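Local coordinates for protein translation elongation factor 1A (Methanosarcina mazei, PDB 3WND) that binds cysteinyl-tRNA(Cys) in its GTP-bound form and probably works as a translation factor related to SelB, EF-Tu and aIF2 gamma, at residues T120-T125 against C151-T156; S32-L37 against V88-P93; A22-I27 against M62-A67; S69-L74 against D97-E102; A106-G111 against G143-D148. One frame throughout, in Å; residues are numbered along the deposited sequence. Where two conformers were deposited one is given.

Interaction 1 of 5, residues T120-T125 against C151-T156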
# COMPACT_ATOMS: atom_id res chain seq x y z
N THR A 120 -1.90 -7.38 -19.29
CA THR A 120 -0.53 -7.37 -19.79
C THR A 120 -0.34 -8.42 -20.91
O THR A 120 -1.21 -9.27 -21.21
CB THR A 120 0.44 -7.73 -18.63
OG1 THR A 120 -0.07 -8.88 -17.98
CG2 THR A 120 0.44 -6.57 -17.58
N ARG A 121 0.87 -8.42 -21.50
CA ARG A 121 1.24 -9.47 -22.47
C ARG A 121 0.32 -9.44 -23.65
O ARG A 121 0.02 -10.50 -24.21
CB ARG A 121 1.42 -10.88 -21.82
CG ARG A 121 2.41 -10.83 -20.67
CD ARG A 121 2.45 -12.08 -19.88
NE ARG A 121 3.06 -13.17 -20.60
CZ ARG A 121 2.96 -14.45 -20.21
NH1 ARG A 121 2.22 -14.84 -19.11
NH2 ARG A 121 3.59 -15.38 -20.95
N SER A 122 -0.10 -8.23 -24.05
CA SER A 122 -1.11 -8.16 -25.15
C SER A 122 -0.62 -8.81 -26.47
O SER A 122 -1.43 -9.27 -27.27
CB SER A 122 -1.54 -6.71 -25.45
OG SER A 122 -0.40 -5.98 -25.95
N ASP A 123 0.69 -8.77 -26.72
CA ASP A 123 1.27 -9.38 -27.94
C ASP A 123 1.10 -10.93 -27.96
O ASP A 123 1.22 -11.56 -29.02
CB ASP A 123 2.75 -8.99 -28.07
CG ASP A 123 3.57 -9.45 -26.90
OD1 ASP A 123 3.24 -9.14 -25.71
OD2 ASP A 123 4.60 -10.11 -27.17
N SER A 124 0.80 -11.53 -26.81
CA SER A 124 0.56 -12.95 -26.75
C SER A 124 -0.87 -13.40 -26.95
O SER A 124 -1.15 -14.58 -26.85
CB SER A 124 1.12 -13.52 -25.40
OG SER A 124 0.26 -13.15 -24.33
N THR A 125 -1.78 -12.48 -27.27
CA THR A 125 -3.19 -12.76 -27.31
C THR A 125 -3.79 -12.02 -28.47
O THR A 125 -3.04 -11.56 -29.34
CB THR A 125 -3.85 -12.45 -25.97
OG1 THR A 125 -5.20 -12.90 -26.00
CG2 THR A 125 -3.80 -10.99 -25.62
N CYS A 151 -9.70 -1.14 -17.75
CA CYS A 151 -8.84 -2.25 -18.16
C CYS A 151 -8.13 -1.80 -19.45
O CYS A 151 -8.76 -1.46 -20.47
CB CYS A 151 -9.64 -3.50 -18.45
SG CYS A 151 -10.59 -3.90 -16.99
N ILE A 152 -6.81 -1.78 -19.39
CA ILE A 152 -5.99 -1.33 -20.50
C ILE A 152 -5.14 -2.47 -20.97
O ILE A 152 -4.30 -3.00 -20.19
CB ILE A 152 -5.06 -0.14 -20.02
CG1 ILE A 152 -6.03 1.05 -19.63
CG2 ILE A 152 -4.17 0.32 -21.22
CD1 ILE A 152 -5.31 2.20 -19.02
N SER A 153 -5.29 -2.86 -22.23
CA SER A 153 -4.46 -3.96 -22.77
C SER A 153 -3.08 -3.38 -23.19
O SER A 153 -3.04 -2.34 -23.90
CB SER A 153 -5.17 -4.43 -24.05
OG SER A 153 -4.39 -5.43 -24.67
N LEU A 154 -2.01 -4.04 -22.81
CA LEU A 154 -0.66 -3.47 -23.09
C LEU A 154 0.39 -4.56 -23.12
O LEU A 154 0.15 -5.69 -22.70
CB LEU A 154 -0.30 -2.41 -21.99
CG LEU A 154 -0.17 -2.90 -20.51
CD1 LEU A 154 1.18 -3.52 -20.24
CD2 LEU A 154 -0.38 -1.68 -19.56
N ASN A 155 1.60 -4.22 -23.62
CA ASN A 155 2.73 -5.11 -23.41
C ASN A 155 3.96 -4.17 -23.26
O ASN A 155 3.87 -2.97 -23.52
CB ASN A 155 2.92 -6.09 -24.65
CG ASN A 155 3.28 -5.34 -25.95
OD1 ASN A 155 4.40 -4.78 -26.06
ND2 ASN A 155 2.36 -5.32 -26.95
N THR A 156 5.01 -4.76 -22.78
CA THR A 156 6.29 -4.09 -22.63
C THR A 156 7.35 -4.87 -23.45
O THR A 156 8.51 -5.08 -22.99
CB THR A 156 6.71 -3.91 -21.17
OG1 THR A 156 6.68 -5.19 -20.57
CG2 THR A 156 5.75 -2.90 -20.47
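T120 and R121 run past L154 and N155 with CA of R121 only 4.7 Å from CA of N155, the two segments heading 71° apart where they meet. L154 O is the shared backbone acceptor: S122 N donates to it at 2.9 Å, from well above the carbonyl plane, while T120 CA adds a CA-H...O contact to the same oxygen. Beside this bond, N155 ND2 reaches S122 OG at 3.0 Å, slightly tilted from the amide plane. The serine oxygen also pairs with E165 OE2, and S122 CB rests 3.2 Å from S153 OG. The case illustrates how two sequence-distant loops build one guanine nucleotide pocket: residues 120-123 probably correspond to the NKxD motif of GTPases and residues 153-155 to their last guanine-binding loop, and D123 and T156 both contact GDP in this protein. D123 brings OD1 to 3.2 Å from N155 CB, the side chains crossing at about a right angle with carboxylate and amide planes 61° apart, while OD2 is bonded to N157 ND2. The N155 amide is gripped on both ends, ND2 also giving to N162 O and OD1 taking N157 N and F164 N. With an alanine here, S122 OG would probably lose its amide donor and the backbone N atoms of N157 and F164 their shared acceptor. T120 CG2 and L154 CD1 lie side by side, 4.1 Å apart.

Interaction 2 of 5, residues S32-L37 against V88-P93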
# COMPACT_ATOMS: atom_id res chain seq x y z
N SER A 32 2.64 -12.34 -14.57
CA SER A 32 1.72 -11.35 -15.08
C SER A 32 2.38 -10.14 -15.69
O SER A 32 1.69 -9.21 -16.04
CB SER A 32 0.75 -10.92 -13.95
OG SER A 32 1.56 -10.26 -12.97
N GLY A 33 3.72 -10.16 -15.87
CA GLY A 33 4.43 -8.99 -16.41
C GLY A 33 4.57 -7.82 -15.48
O GLY A 33 4.93 -6.74 -15.91
N ARG A 34 4.34 -8.03 -14.18
CA ARG A 34 4.39 -6.93 -13.15
C ARG A 34 5.77 -6.29 -13.11
O ARG A 34 5.88 -5.08 -13.22
CB ARG A 34 4.22 -7.54 -11.78
CG ARG A 34 2.85 -8.03 -11.44
CD ARG A 34 2.92 -8.39 -9.96
NE ARG A 34 3.33 -9.76 -9.90
CZ ARG A 34 3.79 -10.43 -8.85
NH1 ARG A 34 4.00 -9.87 -7.64
NH2 ARG A 34 4.05 -11.71 -9.01
N THR A 35 6.82 -7.09 -12.88
CA THR A 35 8.16 -6.49 -12.79
C THR A 35 8.60 -5.85 -14.08
O THR A 35 9.11 -4.73 -14.03
CB THR A 35 9.18 -7.56 -12.33
OG1 THR A 35 8.81 -8.01 -11.02
CG2 THR A 35 10.59 -6.96 -12.34
N SER A 36 8.25 -6.44 -15.25
CA SER A 36 8.67 -5.79 -16.47
C SER A 36 7.96 -4.50 -16.66
O SER A 36 8.52 -3.56 -17.20
CB SER A 36 8.33 -6.74 -17.64
OG SER A 36 9.19 -7.85 -17.53
N LEU A 37 6.71 -4.43 -16.19
CA LEU A 37 5.97 -3.15 -16.38
C LEU A 37 6.62 -2.06 -15.46
O LEU A 37 6.87 -0.92 -15.92
CB LEU A 37 4.48 -3.36 -16.05
CG LEU A 37 3.59 -2.07 -16.11
CD1 LEU A 37 3.68 -1.42 -17.44
CD2 LEU A 37 2.15 -2.38 -15.63
N VAL A 88 -2.14 -0.66 -9.72
CA VAL A 88 -2.26 -1.22 -11.09
C VAL A 88 -2.19 -2.74 -10.93
O VAL A 88 -1.15 -3.28 -10.47
CB VAL A 88 -1.09 -0.78 -11.96
CG1 VAL A 88 -1.15 -1.54 -13.32
CG2 VAL A 88 -1.19 0.75 -12.15
N LEU A 89 -3.33 -3.41 -11.19
CA LEU A 89 -3.45 -4.88 -11.02
C LEU A 89 -3.16 -5.50 -12.36
O LEU A 89 -3.90 -5.21 -13.34
CB LEU A 89 -4.82 -5.25 -10.46
CG LEU A 89 -5.15 -6.72 -10.51
CD1 LEU A 89 -4.12 -7.53 -9.62
CD2 LEU A 89 -6.60 -6.91 -10.04
N CYS A 90 -2.10 -6.26 -12.43
CA CYS A 90 -1.67 -6.85 -13.73
C CYS A 90 -2.31 -8.24 -13.87
O CYS A 90 -2.16 -9.07 -13.03
CB CYS A 90 -0.14 -7.00 -13.70
SG CYS A 90 0.69 -5.44 -13.70
N ILE A 91 -3.09 -8.40 -14.94
CA ILE A 91 -3.70 -9.70 -15.21
C ILE A 91 -3.25 -10.11 -16.62
O ILE A 91 -3.68 -9.46 -17.60
CB ILE A 91 -5.25 -9.61 -15.11
CG1 ILE A 91 -5.65 -9.01 -13.72
CG2 ILE A 91 -5.84 -10.98 -15.36
CD1 ILE A 91 -7.10 -8.79 -13.49
N PRO A 92 -2.58 -11.25 -16.74
CA PRO A 92 -2.15 -11.74 -18.06
C PRO A 92 -3.29 -12.53 -18.77
O PRO A 92 -4.32 -12.79 -18.16
CB PRO A 92 -0.99 -12.66 -17.69
CG PRO A 92 -1.47 -13.32 -16.36
CD PRO A 92 -2.08 -12.13 -15.62
N PRO A 93 -3.08 -12.90 -20.04
CA PRO A 93 -4.20 -13.58 -20.74
C PRO A 93 -4.48 -14.89 -19.98
O PRO A 93 -3.56 -15.57 -19.46
CB PRO A 93 -3.63 -13.72 -22.21
CG PRO A 93 -2.69 -12.53 -22.31
CD PRO A 93 -1.96 -12.56 -20.98
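The pyrrolidine ring of P92 rests against S32 through three of its carbons: CD comes to 3.5 Å from S32 CB, while CB and CG meet S32 CA. The flat peptide group of C90 also faces this serine, its O lying 3.6 Å from S32 CB. The guanidinium of R34 turns past the strand, NH1 being bonded to Y70 O, and in the conformer given only the aliphatic root of this arginine takes part, its CG lying 3.9 Å from C90 CB. One turn further along, L37 reaches down with CG anti to its backbone N (chi1 176°), a torsion that carries CD2 to 3.9 Å from C90 SG and 4.1 Å from V88 CG1, L37 and V88 crossing at about a right angle. Such packing illustrates how a P-loop is seated on its sheet: S32 and G33 lie late in the phosphate-binding loop, G33 being the N-cap of helix 34-39, and S32 to S36 are all seen to bind GDP in this protein, though none is bound in this model. R34 stands where most P-loops carry a lysine. No hydrogen bond crosses between the two segments. V88, C90 and P92 thus offer the loop and helix start a largely apolar surface, the polar atoms S32 OG and S32 O being met instead by T29 O and T120 OG1, which probably help fix the loop.

Interaction 3 of 5, residues A22-I27 against M62-A67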
# COMPACT_ATOMS: atom_id res chain seq x y z
N ALA A 22 2.75 10.97 -7.64
CA ALA A 22 1.84 9.81 -7.56
C ALA A 22 2.63 8.62 -7.07
O ALA A 22 3.75 8.36 -7.57
CB ALA A 22 1.22 9.49 -8.90
N ASN A 23 2.08 7.90 -6.08
CA ASN A 23 2.74 6.67 -5.61
C ASN A 23 1.84 5.54 -6.03
O ASN A 23 0.63 5.49 -5.68
CB ASN A 23 2.88 6.73 -4.10
CG ASN A 23 3.76 7.86 -3.67
OD1 ASN A 23 4.85 8.07 -4.26
ND2 ASN A 23 3.28 8.67 -2.73
N VAL A 24 2.42 4.66 -6.85
CA VAL A 24 1.64 3.62 -7.58
C VAL A 24 2.17 2.24 -7.21
O VAL A 24 3.38 2.01 -7.15
CB VAL A 24 1.76 3.90 -9.13
CG1 VAL A 24 0.97 2.83 -9.90
CG2 VAL A 24 1.31 5.33 -9.50
N ALA A 25 1.28 1.36 -6.82
CA ALA A 25 1.61 -0.05 -6.57
C ALA A 25 1.34 -0.87 -7.78
O ALA A 25 0.27 -0.80 -8.37
CB ALA A 25 0.72 -0.57 -5.46
N ILE A 26 2.34 -1.62 -8.21
CA ILE A 26 2.14 -2.55 -9.38
C ILE A 26 2.11 -3.94 -8.77
O ILE A 26 3.09 -4.41 -8.13
CB ILE A 26 3.28 -2.47 -10.47
CG1 ILE A 26 3.60 -1.02 -10.93
CG2 ILE A 26 2.94 -3.44 -11.62
CD1 ILE A 26 2.48 -0.22 -11.53
N ILE A 27 0.95 -4.60 -8.93
CA ILE A 27 0.71 -5.84 -8.26
C ILE A 27 0.10 -6.87 -9.21
O ILE A 27 -0.43 -6.54 -10.32
CB ILE A 27 -0.24 -5.64 -7.02
CG1 ILE A 27 -1.66 -5.22 -7.48
CG2 ILE A 27 0.38 -4.63 -5.98
CD1 ILE A 27 -2.71 -5.36 -6.34
N MET A 62 6.93 10.38 -9.56
CA MET A 62 6.18 9.09 -9.55
C MET A 62 7.07 8.06 -8.92
O MET A 62 8.32 8.02 -9.19
CB MET A 62 5.82 8.65 -10.96
CG MET A 62 4.88 9.56 -11.62
SD MET A 62 3.78 8.55 -12.61
CE MET A 62 2.53 9.80 -12.95
N VAL A 63 6.50 7.26 -8.05
CA VAL A 63 7.18 6.10 -7.53
C VAL A 63 6.27 4.91 -7.82
O VAL A 63 5.07 4.93 -7.46
CB VAL A 63 7.47 6.21 -6.03
CG1 VAL A 63 8.14 4.95 -5.48
CG2 VAL A 63 8.29 7.51 -5.79
N PHE A 64 6.85 3.92 -8.51
CA PHE A 64 6.12 2.64 -8.77
C PHE A 64 6.69 1.57 -7.89
O PHE A 64 7.86 1.30 -7.91
CB PHE A 64 6.25 2.23 -10.26
CG PHE A 64 5.79 3.28 -11.17
CD1 PHE A 64 6.68 4.21 -11.68
CD2 PHE A 64 4.48 3.32 -11.54
CE1 PHE A 64 6.21 5.22 -12.51
CE2 PHE A 64 4.02 4.29 -12.44
CZ PHE A 64 4.92 5.25 -12.92
N VAL A 65 5.84 0.92 -7.12
CA VAL A 65 6.34 -0.04 -6.18
C VAL A 65 5.91 -1.40 -6.69
O VAL A 65 4.69 -1.71 -6.82
CB VAL A 65 5.71 0.24 -4.81
CG1 VAL A 65 6.24 -0.79 -3.84
CG2 VAL A 65 5.99 1.67 -4.44
N ASP A 66 6.92 -2.20 -7.02
CA ASP A 66 6.68 -3.57 -7.45
C ASP A 66 6.66 -4.46 -6.24
O ASP A 66 7.70 -4.56 -5.49
CB ASP A 66 7.81 -3.98 -8.41
CG ASP A 66 7.76 -5.50 -8.85
OD1 ASP A 66 6.78 -6.23 -8.62
OD2 ASP A 66 8.77 -5.93 -9.47
N ALA A 67 5.47 -5.06 -5.97
CA ALA A 67 5.41 -6.02 -4.82
C ALA A 67 5.96 -7.41 -5.22
O ALA A 67 5.22 -8.43 -5.37
CB ALA A 67 3.91 -6.16 -4.38
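A22 to I27 and M62 to A67 pair as parallel strands, their axes 4.6 Å apart and inclined by 22°. Backbone hydrogen bonds join them through the peptide groups that A22, V24 and I26 turn across: A22 O accepts from V63 N, V24 N gives to V63 O at 2.7 Å with an N-H...O angle of 170°, V24 O accepts from V65 N, and I26 N gives to V65 O. The last bond, A67 N to I26 O, has lengthened to 3.3 Å as the second strand ends. CA-H...O contacts fill in between, for example M62 CA to A22 O at 3.2 Å.

In a P-loop GTPase such a pair does defined work: strand 21-28 delivers the phosphate-binding loop, and its neighbour delivers an aspartate in the Walker B position. Here that residue is D66, whose OD2 is bonded to T35 OG1, the hydroxyl of a GDP-binding threonine.

Apolar contacts follow the two faces. With CG anti to its carbonyl carbon (chi1 -56°), F64 lays its ring alongside V24, CD2 coming to 3.7 Å from V24 CB. M62 CE ends 4.3 Å from A22 CB on the same face, which helix 167-187 covers over A22, V24 and M62. On the other face A25 and V65 pack under helix 74-83. N23 is the polar exception there: it points the same way as V63, with OD1 3.7 Å from V63 CB, while its ND2 binds G252 O, beyond the nucleotide-binding domain.

Interaction 4 of 5, residues S69-L74 against D97-E102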
# COMPACT_ATOMS: atom_id res chain seq x y z
N SER A 69 7.68 -9.76 -3.99
CA SER A 69 7.66 -10.90 -3.09
C SER A 69 6.27 -11.45 -2.83
O SER A 69 6.12 -12.35 -2.09
CB SER A 69 8.46 -10.70 -1.74
OG SER A 69 9.71 -10.19 -2.04
N TYR A 70 5.28 -10.91 -3.51
CA TYR A 70 3.93 -11.50 -3.54
C TYR A 70 3.89 -12.29 -4.86
O TYR A 70 4.32 -11.76 -5.90
CB TYR A 70 2.90 -10.34 -3.50
CG TYR A 70 1.51 -10.86 -3.67
CD1 TYR A 70 0.79 -11.39 -2.55
CD2 TYR A 70 0.99 -11.03 -4.97
CE1 TYR A 70 -0.44 -11.98 -2.73
CE2 TYR A 70 -0.27 -11.66 -5.15
CZ TYR A 70 -0.98 -12.09 -4.05
OH TYR A 70 -2.17 -12.70 -4.19
N PRO A 71 3.29 -13.51 -4.85
CA PRO A 71 2.41 -14.03 -3.82
C PRO A 71 3.06 -14.81 -2.68
O PRO A 71 2.37 -15.30 -1.80
CB PRO A 71 1.47 -14.92 -4.63
CG PRO A 71 2.26 -15.44 -5.70
CD PRO A 71 3.10 -14.27 -6.11
N LYS A 72 4.39 -14.94 -2.68
CA LYS A 72 5.03 -15.69 -1.56
C LYS A 72 4.65 -15.11 -0.20
O LYS A 72 4.27 -15.87 0.70
CB LYS A 72 6.55 -15.66 -1.71
CG LYS A 72 7.33 -16.32 -0.56
CD LYS A 72 8.84 -16.06 -0.72
CE LYS A 72 9.37 -14.81 0.03
NZ LYS A 72 10.29 -13.90 -0.72
N THR A 73 4.76 -13.79 -0.04
CA THR A 73 4.37 -13.16 1.23
C THR A 73 3.23 -12.12 0.96
O THR A 73 3.18 -11.44 -0.09
CB THR A 73 5.50 -12.37 1.93
OG1 THR A 73 5.79 -11.15 1.18
CG2 THR A 73 6.72 -13.20 2.07
N LEU A 74 2.37 -11.97 1.96
CA LEU A 74 1.42 -10.85 1.98
C LEU A 74 2.00 -9.53 2.30
O LEU A 74 1.56 -8.50 1.80
CB LEU A 74 0.29 -11.15 2.98
CG LEU A 74 -0.51 -12.44 2.65
CD1 LEU A 74 -1.66 -12.63 3.65
CD2 LEU A 74 -1.00 -12.60 1.21
N ASP A 97 -6.74 -16.46 -11.98
CA ASP A 97 -6.30 -17.57 -11.13
C ASP A 97 -6.49 -17.20 -9.66
O ASP A 97 -7.16 -16.19 -9.31
CB ASP A 97 -4.83 -17.93 -11.41
CG ASP A 97 -3.85 -16.82 -11.05
OD1 ASP A 97 -4.26 -15.82 -10.46
OD2 ASP A 97 -2.63 -17.00 -11.33
N ALA A 98 -5.91 -18.00 -8.80
CA ALA A 98 -6.19 -17.88 -7.35
C ALA A 98 -5.59 -16.59 -6.80
O ALA A 98 -6.24 -15.90 -5.97
CB ALA A 98 -5.59 -19.06 -6.62
N HIS A 99 -4.42 -16.20 -7.33
CA HIS A 99 -3.81 -14.99 -6.81
C HIS A 99 -4.39 -13.73 -7.34
O HIS A 99 -4.44 -12.70 -6.64
CB HIS A 99 -2.28 -15.02 -6.87
CG HIS A 99 -1.72 -16.06 -5.95
ND1 HIS A 99 -0.87 -16.97 -6.35
CD2 HIS A 99 -2.01 -16.34 -4.57
CE1 HIS A 99 -0.50 -17.78 -5.29
NE2 HIS A 99 -1.26 -17.44 -4.22
N THR A 100 -4.87 -13.76 -8.59
CA THR A 100 -5.60 -12.58 -9.09
C THR A 100 -6.83 -12.40 -8.23
O THR A 100 -7.17 -11.28 -7.82
CB THR A 100 -6.00 -12.85 -10.52
OG1 THR A 100 -4.82 -12.83 -11.31
CG2 THR A 100 -6.96 -11.76 -11.00
N GLY A 101 -7.50 -13.49 -7.89
CA GLY A 101 -8.67 -13.39 -7.01
C GLY A 101 -8.30 -12.84 -5.61
O GLY A 101 -9.02 -12.01 -5.05
N GLU A 102 -7.22 -13.33 -5.04
CA GLU A 102 -6.74 -12.88 -3.71
C GLU A 102 -6.43 -11.39 -3.76
O GLU A 102 -6.78 -10.61 -2.82
CB GLU A 102 -5.51 -13.68 -3.32
CG GLU A 102 -5.09 -13.35 -1.87
CD GLU A 102 -3.91 -14.20 -1.48
OE1 GLU A 102 -2.88 -14.17 -2.16
OE2 GLU A 102 -4.06 -14.98 -0.49
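Y70 and P71 meet H99 and E102 in a mixed polar and aromatic contact, where the loop following strand 61-66 lies against the N-terminal part of helix 98-109. The polar half is one short bond: Y70 OH donates to E102 OE1 at 2.6 Å, meeting the carboxylate oxygen on its anti lone pair, with ring and carboxylate planes 57° apart. E102 reaches it with an extended chain and is also in a salt bridge to R362 NH2 through OE1; two partners thus hold that oxygen, and the arginine would be expected to favour its negative charge. R362 also binds P71 O, tying both segments to the chain just before strand 363-369.

The aromatic half turns on P71, which follows a cis peptide bond. Its CB stands over the centre of the H99 ring, 3.5 Å from the centroid and only 6° off the normal, a CH-pi contact. The same CB also lies over the centre of the Y70 ring, 3.6 Å above the plane, as cis aromatic-proline pairs allow. In translational GTPases the loop after the Walker B strand is switch II, and residues 69-74 probably occupy the corresponding place. H99 is further held by its ND1, bonded to E30 OE1 of the P-loop. At the start of its helix, D97 serves as N-cap, OD1 receiving T100 N at 2.8 Å, while T73 caps the following helix 74-83 by bonding S76 N.

Interaction 5 of 5, residues A106-G111 against G143-D148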
# COMPACT_ATOMS: atom_id res chain seq x y z
N ALA A 106 -8.20 -8.52 -1.64
CA ALA A 106 -7.41 -7.60 -0.78
C ALA A 106 -7.71 -6.15 -1.06
O ALA A 106 -7.91 -5.36 -0.13
CB ALA A 106 -5.91 -7.82 -0.91
N LEU A 107 -7.73 -5.78 -2.37
CA LEU A 107 -8.01 -4.38 -2.69
C LEU A 107 -9.37 -4.01 -2.16
O LEU A 107 -9.57 -2.86 -1.67
CB LEU A 107 -7.99 -4.24 -4.22
CG LEU A 107 -6.57 -4.32 -4.86
CD1 LEU A 107 -6.70 -4.50 -6.41
CD2 LEU A 107 -5.73 -3.06 -4.51
N ASP A 108 -10.33 -4.93 -2.29
CA ASP A 108 -11.71 -4.60 -1.88
C ASP A 108 -11.85 -4.52 -0.36
O ASP A 108 -12.48 -3.59 0.15
CB ASP A 108 -12.69 -5.61 -2.54
CG ASP A 108 -14.09 -5.29 -2.25
OD1 ASP A 108 -14.64 -4.26 -2.73
OD2 ASP A 108 -14.70 -6.19 -1.63
N LEU A 109 -11.13 -5.42 0.36
CA LEU A 109 -11.15 -5.29 1.83
C LEU A 109 -10.46 -4.01 2.30
O LEU A 109 -10.78 -3.49 3.35
CB LEU A 109 -10.41 -6.47 2.43
CG LEU A 109 -11.14 -7.79 2.35
CD1 LEU A 109 -10.19 -8.88 2.91
CD2 LEU A 109 -12.42 -7.84 3.12
N LEU A 110 -9.45 -3.52 1.53
CA LEU A 110 -8.76 -2.24 1.84
C LEU A 110 -9.59 -1.02 1.51
O LEU A 110 -9.23 0.11 1.82
CB LEU A 110 -7.40 -2.21 1.15
CG LEU A 110 -6.33 -3.11 1.83
CD1 LEU A 110 -5.14 -3.36 0.92
CD2 LEU A 110 -5.88 -2.34 3.08
N GLY A 111 -10.66 -1.22 0.77
CA GLY A 111 -11.44 -0.01 0.24
C GLY A 111 -10.57 0.82 -0.66
O GLY A 111 -10.69 2.02 -0.67
N GLY A 143 -19.68 -4.80 -7.97
CA GLY A 143 -20.01 -4.65 -6.54
C GLY A 143 -18.75 -4.74 -5.69
O GLY A 143 -18.80 -5.09 -4.48
N THR A 144 -17.60 -4.41 -6.30
CA THR A 144 -16.33 -4.32 -5.53
C THR A 144 -15.75 -2.93 -5.84
O THR A 144 -16.19 -2.22 -6.75
CB THR A 144 -15.23 -5.35 -5.96
OG1 THR A 144 -14.65 -4.90 -7.19
CG2 THR A 144 -15.83 -6.72 -6.13
N VAL A 145 -14.71 -2.56 -5.10
CA VAL A 145 -14.05 -1.28 -5.40
C VAL A 145 -13.39 -1.17 -6.79
O VAL A 145 -13.11 -0.07 -7.23
CB VAL A 145 -12.96 -0.88 -4.33
CG1 VAL A 145 -13.60 -0.80 -2.93
CG2 VAL A 145 -11.74 -1.82 -4.37
N LEU A 146 -13.21 -2.30 -7.46
CA LEU A 146 -12.62 -2.35 -8.82
C LEU A 146 -13.66 -2.13 -9.93
O LEU A 146 -13.30 -2.09 -11.09
CB LEU A 146 -11.82 -3.64 -9.09
CG LEU A 146 -10.63 -3.93 -8.19
CD1 LEU A 146 -11.05 -4.62 -6.83
CD2 LEU A 146 -9.57 -4.86 -8.91
N GLN A 147 -14.95 -2.08 -9.57
CA GLN A 147 -16.02 -2.12 -10.57
C GLN A 147 -15.85 -1.12 -11.72
O GLN A 147 -16.13 -1.48 -12.85
CB GLN A 147 -17.36 -2.00 -9.87
CG GLN A 147 -17.62 -0.62 -9.29
CD GLN A 147 -19.08 -0.53 -8.76
OE1 GLN A 147 -19.57 -1.46 -8.07
NE2 GLN A 147 -19.72 0.57 -9.05
N ASP A 148 -15.33 0.09 -11.46
CA ASP A 148 -15.28 1.09 -12.53
C ASP A 148 -13.78 1.39 -12.89
O ASP A 148 -13.48 2.37 -13.62
CB ASP A 148 -15.97 2.35 -12.10
CG ASP A 148 -17.46 2.14 -11.99
OD1 ASP A 148 -18.03 1.53 -12.95
OD2 ASP A 148 -18.04 2.51 -10.94
O HOH W 1 -17.33 -6.41 -2.37
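D108 is the polar residue that joins the end of helix 98-109 to the turn at T144 and V145. From CB the chain runs anti to the backbone N (chi1 -176°), which carries the carboxylate across to these two residues and brings CG to 3.9 Å from T144 CB. There the carboxylate divides its work. OD1 accepts V145 N at 2.9 Å with an N-H...O angle of 153°, the donor arriving on the anti side and 25° out of the carboxylate plane. D108 OD2 accepts a hydrogen bond from a water at 2.7 Å, and the same water donates its second to G143 O at 2.9 Å. The turn so gripped is a type I turn from T144 to Q147, which also contains an ST turn, T144 OG1 accepting from L146 N, with T141 O as that hydroxyl's other partner. Around the bond the packing is close: V145 CG2 sits 3.6 Å from the carbonyl L107 O, and V145 CG1 lies 3.9 Å from G111 CA, where a Schellman motif closes the helix. An asparagine in place of D108 could still offer one oxygen, but it would probably leave either V145 N or the bridging water without its acceptor. One carboxylate thus holds the loop directly through OD1 and by water through OD2, with L107 CD1 and L146 CD2 in apolar contact beside it, 3.8 Å apart.

Overall arrangement
Four of the contacts cluster about the GDP site, although no nucleotide is bound here. Interactions 1 and 2, centres about 9 Å apart, couple the NKxD-like loop to the P-loop through a 2.6 Å approach of T120 OG1 to S32 O. Interactions 2 and 3 share neighbouring strands, 86-91 and 21-28, with centres about 12 Å apart. Interaction 4 joins the site through R34, its centre also about 12 Å from that of interaction 2. Interaction 5, whose L107 side chain is about 11 Å from that of R34, is farther off; it shares helix 98-109 with interaction 4, touches interaction 3 where I27 CD1 and L107 CD1 lie 4.1 Å apart, and meets interaction 2 through L89 CD2 and L146 CD2, 3.8 Å apart.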